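Local atomic coordinates of glycoside hydrolase family protein (Novosphingobium sp. PP1Y, PDB entry 6Q2F), a protein that probably hydrolyses alpha-L-rhamnosides, releasing terminal L-rhamnose, as a glycoside hydrolase of the alpha-L-rhamnosidase type. Residues A220-P225 with L373-L378; P268-S273 with P322-H327. One frame throughout, in Å; residues are numbered along the deposited sequence.

Contact 1 of 2, residues A220-P225 with L373-L378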
loop_
_atom_site.group_PDB
_atom_site.type_symbol
_atom_site.label_atom_id
_atom_site.label_comp_id
_atom_site.label_asym_id
_atom_site.label_seq_id
_atom_site.Cartn_x
_atom_site.Cartn_y
_atom_site.Cartn_z
ATOM N N ALA A 220 -23.479 -39.975 14.713
ATOM C CA ALA A 220 -24.438 -40.518 13.760
ATOM C C ALA A 220 -23.943 -40.322 12.333
ATOM O O ALA A 220 -23.917 -39.193 11.832
ATOM C CB ALA A 220 -25.810 -39.861 13.945
ATOM N N SER A 221 -23.531 -41.404 11.678
ATOM C CA SER A 221 -23.102 -41.289 10.293
ATOM C C SER A 221 -24.288 -40.910 9.412
ATOM O O SER A 221 -25.446 -41.191 9.733
ATOM C CB SER A 221 -22.478 -42.593 9.811
ATOM O OG SER A 221 -21.993 -42.441 8.488
ATOM N N LEU A 222 -23.995 -40.256 8.296
ATOM C CA LEU A 222 -25.106 -39.730 7.523
ATOM C C LEU A 222 -25.294 -40.502 6.225
ATOM O O LEU A 222 -24.312 -40.821 5.544
ATOM C CB LEU A 222 -24.895 -38.248 7.198
ATOM C CG LEU A 222 -24.878 -37.288 8.390
ATOM C CD1 LEU A 222 -24.517 -35.891 7.938
ATOM C CD2 LEU A 222 -26.227 -37.282 9.077
ATOM N N PRO A 223 -26.537 -40.810 5.862
ATOM C CA PRO A 223 -26.789 -41.476 4.580
ATOM C C PRO A 223 -26.355 -40.613 3.409
ATOM O O PRO A 223 -26.208 -39.392 3.515
ATOM C CB PRO A 223 -28.309 -41.688 4.576
ATOM C CG PRO A 223 -28.838 -40.696 5.557
ATOM C CD PRO A 223 -27.779 -40.570 6.613
ATOM N N VAL A 224 -26.144 -41.270 2.275
ATOM C CA VAL A 224 -25.811 -40.568 1.041
ATOM C C VAL A 224 -27.113 -40.061 0.437
ATOM O O VAL A 224 -28.043 -40.851 0.212
ATOM C CB VAL A 224 -25.043 -41.471 0.061
ATOM C CG1 VAL A 224 -24.813 -40.753 -1.272
ATOM C CG2 VAL A 224 -23.722 -41.924 0.682
ATOM N N PRO A 225 -27.235 -38.766 0.181
ATOM C CA PRO A 225 -28.498 -38.207 -0.306
ATOM C C PRO A 225 -28.637 -38.365 -1.818
ATOM O O PRO A 225 -27.744 -38.852 -2.510
ATOM C CB PRO A 225 -28.392 -36.734 0.096
ATOM C CG PRO A 225 -26.921 -36.446 0.027
ATOM C CD PRO A 225 -26.228 -37.722 0.451
ATOM N N LEU A 373 -22.216 -32.326 4.498
ATOM C CA LEU A 373 -22.938 -31.998 5.720
ATOM C C LEU A 373 -22.383 -32.829 6.874
ATOM O O LEU A 373 -22.040 -34.002 6.700
ATOM C CB LEU A 373 -24.438 -32.251 5.554
ATOM C CG LEU A 373 -25.100 -31.602 4.333
ATOM C CD1 LEU A 373 -26.595 -31.864 4.313
ATOM C CD2 LEU A 373 -24.829 -30.111 4.294
ATOM N N HIS A 374 -22.304 -32.215 8.053
ATOM C CA HIS A 374 -21.712 -32.838 9.231
ATOM C C HIS A 374 -22.728 -32.908 10.363
ATOM O O HIS A 374 -23.431 -31.929 10.636
ATOM C CB HIS A 374 -20.479 -32.060 9.697
ATOM C CG HIS A 374 -19.368 -32.027 8.697
ATOM N ND1 HIS A 374 -18.464 -33.057 8.558
ATOM C CD2 HIS A 374 -19.007 -31.084 7.794
ATOM C CE1 HIS A 374 -17.596 -32.757 7.609
ATOM N NE2 HIS A 374 -17.901 -31.564 7.130
ATOM N N SER A 375 -22.791 -34.065 11.033
ATOM C CA SER A 375 -23.599 -34.170 12.246
ATOM C C SER A 375 -23.002 -33.337 13.372
ATOM O O SER A 375 -23.736 -32.745 14.170
ATOM C CB SER A 375 -23.712 -35.627 12.695
ATOM O OG SER A 375 -23.820 -36.513 11.598
ATOM N N ASP A 376 -21.677 -33.290 13.463
ATOM C CA ASP A 376 -21.012 -32.633 14.575
ATOM C C ASP A 376 -20.760 -31.155 14.282
ATOM O O ASP A 376 -20.847 -30.685 13.143
ATOM C CB ASP A 376 -19.697 -33.340 14.915
ATOM C CG ASP A 376 -18.869 -33.674 13.682
ATOM O OD1 ASP A 376 -19.441 -33.729 12.569
ATOM O OD2 ASP A 376 -17.646 -33.897 13.828
ATOM N N ALA A 377 -20.451 -30.421 15.343
ATOM C CA ALA A 377 -20.098 -29.016 15.239
ATOM C C ALA A 377 -18.618 -28.894 14.915
ATOM O O ALA A 377 -17.777 -29.468 15.612
ATOM C CB ALA A 377 -20.423 -28.287 16.543
ATOM N N LEU A 378 -18.305 -28.156 13.859
ATOM C CA LEU A 378 -16.926 -27.900 13.477
ATOM C C LEU A 378 -16.583 -26.450 13.801
ATOM O O LEU A 378 -17.457 -25.632 14.111
ATOM C CB LEU A 378 -16.708 -28.193 11.985
ATOM C CG LEU A 378 -16.330 -29.618 11.523
ATOM C CD1 LEU A 378 -17.208 -30.645 12.171
ATOM C CD2 LEU A 378 -16.409 -29.758 9.999
#
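His-374 meets the 220-225 loop through its backbone, its C atom lying 4.2 Å from CD1 of Leu-222, while its CB points away from the loop. CD2 of Leu-378 lies over one face of the imidazole ring of His-374, 3.6 Å above the plane and displaced toward the rim. The carbonyl of Ala-220 receives the single hydrogen bond between the two segments: OG of Ser-375 donates to O of Ala-220 at 2.7 Å. The hydroxyl approaches nearly end-on, with a C=O...donor angle of 161°. It is placed there by a chi1 of -37°, which sets OG anti to the carbonyl carbon of Ser-375. Leu-222 packs against the same hydroxyl: its CG lies 3.5 Å from OG of Ser-375. Its CD1 approaches O of Leu-373 at 3.4 Å, with CB of Leu-373 farther off at 4.4 Å. Leu-222 also touches Val-269 of the adjacent strand. A connecting loop thus lies against the end of a sheet strand, in a domain whose two antiparallel sheets are consistent with a galactose-binding-like beta sandwich.

Contact 2 of 2, residues P268-S273 with P322-H327; sequences PVTVRS and PVEAAH
Four backbone hydrogen bonds join strands 268-273 and 322-325, which run antiparallel at 163°. N of Val-269 gives the shortest, 2.7 Å to O of Ala-325; it is nearly straight at the hydrogen, although the donor stands well above the carbonyl plane. The return bond from N of Ala-325 to O of Val-269 is longer, 3.2 Å. Val-271 and Val-323 form the second hydrogen-bonded pair, bonded both ways. Between them the non-hydrogen-bonded pair Thr-270 and Glu-324 adds CA-H...O contacts, among them CA of Thr-270 to O of Val-323 at 3.2 Å.

Side-chain contacts are of two kinds, polar groups laid against proline rings and apolar packing. Beside Thr-270, on the same face of the sheet, Glu-324 leaves with CG anti to its N (chi1 -180°), then bends at chi2, bringing OE2 within 3.3 Å of CG of Pro-268. Arg-272 lays a guanidinium face over the ring of Pro-322, whose CB sits 3.9 Å above the plane, and its NH1 bonds to O of Ser-375. With an alanine in place of Arg-272, the Pro-322 ring would probably lose its cover and the Ser-375 carbonyl its charged donor. On the face opposite Thr-270 and Glu-324, Val-269, Val-271 and Val-323 touch Phe-328 of strand 327-331, in the facing sheet. Arg-272 and Ser-273 together face His-374, a classic beta bulge in one antiparallel sheet of what is probably a jelly-roll-like sandwich.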
loop_
_atom_site.group_PDB
_atom_site.type_symbol
_atom_site.label_atom_id
_atom_site.label_comp_id
_atom_site.label_asym_id
_atom_site.label_seq_id
_atom_site.Cartn_x
_atom_site.Cartn_y
_atom_site.Cartn_z
ATOM N N PRO A 268 -35.495 -37.304 8.342
ATOM C CA PRO A 268 -34.836 -36.071 8.763
ATOM C C PRO A 268 -33.473 -36.403 9.334
ATOM O O PRO A 268 -33.284 -37.426 9.990
ATOM C CB PRO A 268 -35.784 -35.513 9.830
ATOM C CG PRO A 268 -36.341 -36.742 10.470
ATOM C CD PRO A 268 -36.473 -37.766 9.343
ATOM N N VAL A 269 -32.504 -35.546 9.035
ATOM C CA VAL A 269 -31.165 -35.672 9.589
ATOM C C VAL A 269 -30.833 -34.376 10.308
ATOM O O VAL A 269 -31.287 -33.295 9.919
ATOM C CB VAL A 269 -30.103 -35.990 8.514
ATOM C CG1 VAL A 269 -30.071 -37.474 8.241
ATOM C CG2 VAL A 269 -30.389 -35.218 7.234
ATOM N N THR A 270 -30.048 -34.492 11.375
ATOM C CA THR A 270 -29.641 -33.349 12.184
ATOM C C THR A 270 -28.261 -32.895 11.718
ATOM O O THR A 270 -27.281 -33.637 11.840
ATOM C CB THR A 270 -29.642 -33.715 13.664
ATOM O OG1 THR A 270 -28.606 -34.667 13.917
ATOM C CG2 THR A 270 -30.972 -34.341 14.037
ATOM N N VAL A 271 -28.191 -31.684 11.170
ATOM C CA VAL A 271 -26.970 -31.122 10.605
ATOM C C VAL A 271 -26.498 -29.979 11.491
ATOM O O VAL A 271 -27.311 -29.182 11.973
ATOM C CB VAL A 271 -27.202 -30.631 9.163
ATOM C CG1 VAL A 271 -25.962 -29.956 8.621
ATOM C CG2 VAL A 271 -27.602 -31.796 8.279
ATOM N N ARG A 272 -25.198 -29.925 11.705
ATOM C CA ARG A 272 -24.575 -28.875 12.489
ATOM C C ARG A 272 -23.540 -28.059 11.726
ATOM O O ARG A 272 -23.238 -26.967 12.102
ATOM C CB ARG A 272 -23.966 -29.447 13.743
ATOM C CG ARG A 272 -24.968 -29.645 14.832
ATOM C CD ARG A 272 -24.364 -30.424 15.961
ATOM N NE ARG A 272 -25.370 -30.838 16.908
ATOM C CZ ARG A 272 -26.164 -31.885 16.726
ATOM N NH1 ARG A 272 -26.054 -32.610 15.639
ATOM N NH2 ARG A 272 -27.058 -32.198 17.632
ATOM N N SER A 273 -22.975 -28.638 10.677
ATOM C CA SER A 273 -21.979 -27.922 9.903
ATOM C C SER A 273 -21.937 -28.397 8.465
ATOM O O SER A 273 -22.306 -29.529 8.156
ATOM C CB SER A 273 -20.596 -28.074 10.544
ATOM O OG SER A 273 -20.585 -27.557 11.863
ATOM N N PRO A 322 -28.184 -26.864 15.469
ATOM C CA PRO A 322 -28.617 -28.005 14.648
ATOM C C PRO A 322 -29.892 -27.722 13.865
ATOM O O PRO A 322 -30.701 -26.860 14.216
ATOM C CB PRO A 322 -28.840 -29.122 15.674
ATOM C CG PRO A 322 -28.047 -28.717 16.868
ATOM C CD PRO A 322 -28.073 -27.216 16.894
ATOM N N VAL A 323 -30.061 -28.476 12.782
ATOM C CA VAL A 323 -31.227 -28.375 11.912
ATOM C C VAL A 323 -31.715 -29.779 11.578
ATOM O O VAL A 323 -30.926 -30.620 11.135
ATOM C CB VAL A 323 -30.898 -27.606 10.621
ATOM C CG1 VAL A 323 -32.058 -27.687 9.653
ATOM C CG2 VAL A 323 -30.552 -26.166 10.941
ATOM N N GLU A 324 -33.003 -30.042 11.737
ATOM C CA GLU A 324 -33.518 -31.349 11.374
ATOM C C GLU A 324 -34.354 -31.162 10.133
ATOM O O GLU A 324 -35.332 -30.451 10.128
ATOM C CB GLU A 324 -34.312 -31.949 12.517
ATOM C CG GLU A 324 -34.869 -33.312 12.202
ATOM C CD GLU A 324 -34.838 -34.248 13.370
ATOM O OE1 GLU A 324 -34.850 -33.790 14.513
ATOM O OE2 GLU A 324 -34.792 -35.454 13.144
ATOM N N ALA A 325 -33.941 -31.811 9.071
ATOM C CA ALA A 325 -34.600 -31.728 7.777
ATOM C C ALA A 325 -34.191 -32.929 6.946
ATOM O O ALA A 325 -33.191 -33.593 7.230
ATOM C CB ALA A 325 -34.259 -30.422 7.047
ATOM N N ALA A 326 -34.996 -33.209 5.923
ATOM C CA ALA A 326 -34.679 -34.212 4.922
ATOM C C ALA A 326 -34.273 -33.588 3.600
ATOM O O ALA A 326 -34.005 -34.316 2.638
ATOM C CB ALA A 326 -35.870 -35.150 4.708
ATOM N N HIS A 327 -34.228 -32.261 3.522
ATOM C CA HIS A 327 -33.864 -31.587 2.287
ATOM C C HIS A 327 -32.958 -30.410 2.614
ATOM O O HIS A 327 -33.290 -29.580 3.464
ATOM C CB HIS A 327 -35.111 -31.118 1.528
ATOM C CG HIS A 327 -36.265 -32.068 1.614
ATOM N ND1 HIS A 327 -36.567 -32.966 0.614
ATOM C CD2 HIS A 327 -37.186 -32.265 2.587
ATOM C CE1 HIS A 327 -37.627 -33.673 0.966
ATOM N NE2 HIS A 327 -38.020 -33.268 2.159
#

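Overall arrangement
Contact 2 is nested within the chain loop closed by contact 1, and their centres lie about 8 Å apart. Strand 268-277 is common to both: it pairs with strand 316-325 on one side and with strand 366-374 on the other. N of His-374 meets O of Ser-273 at 2.7 Å, and NH1 of Arg-272 lies 2.7 Å from O of Ser-375, so the serine that holds the 220-225 loop is itself tied to the bulge. Both contacts belong to a peripheral domain, their centres about 44 and 45 Å from the centre of the chain, and none of their residues belongs to the sodium site formed by Asp-503, Ser-504, Glu-583, Glu-586 and Glu-644.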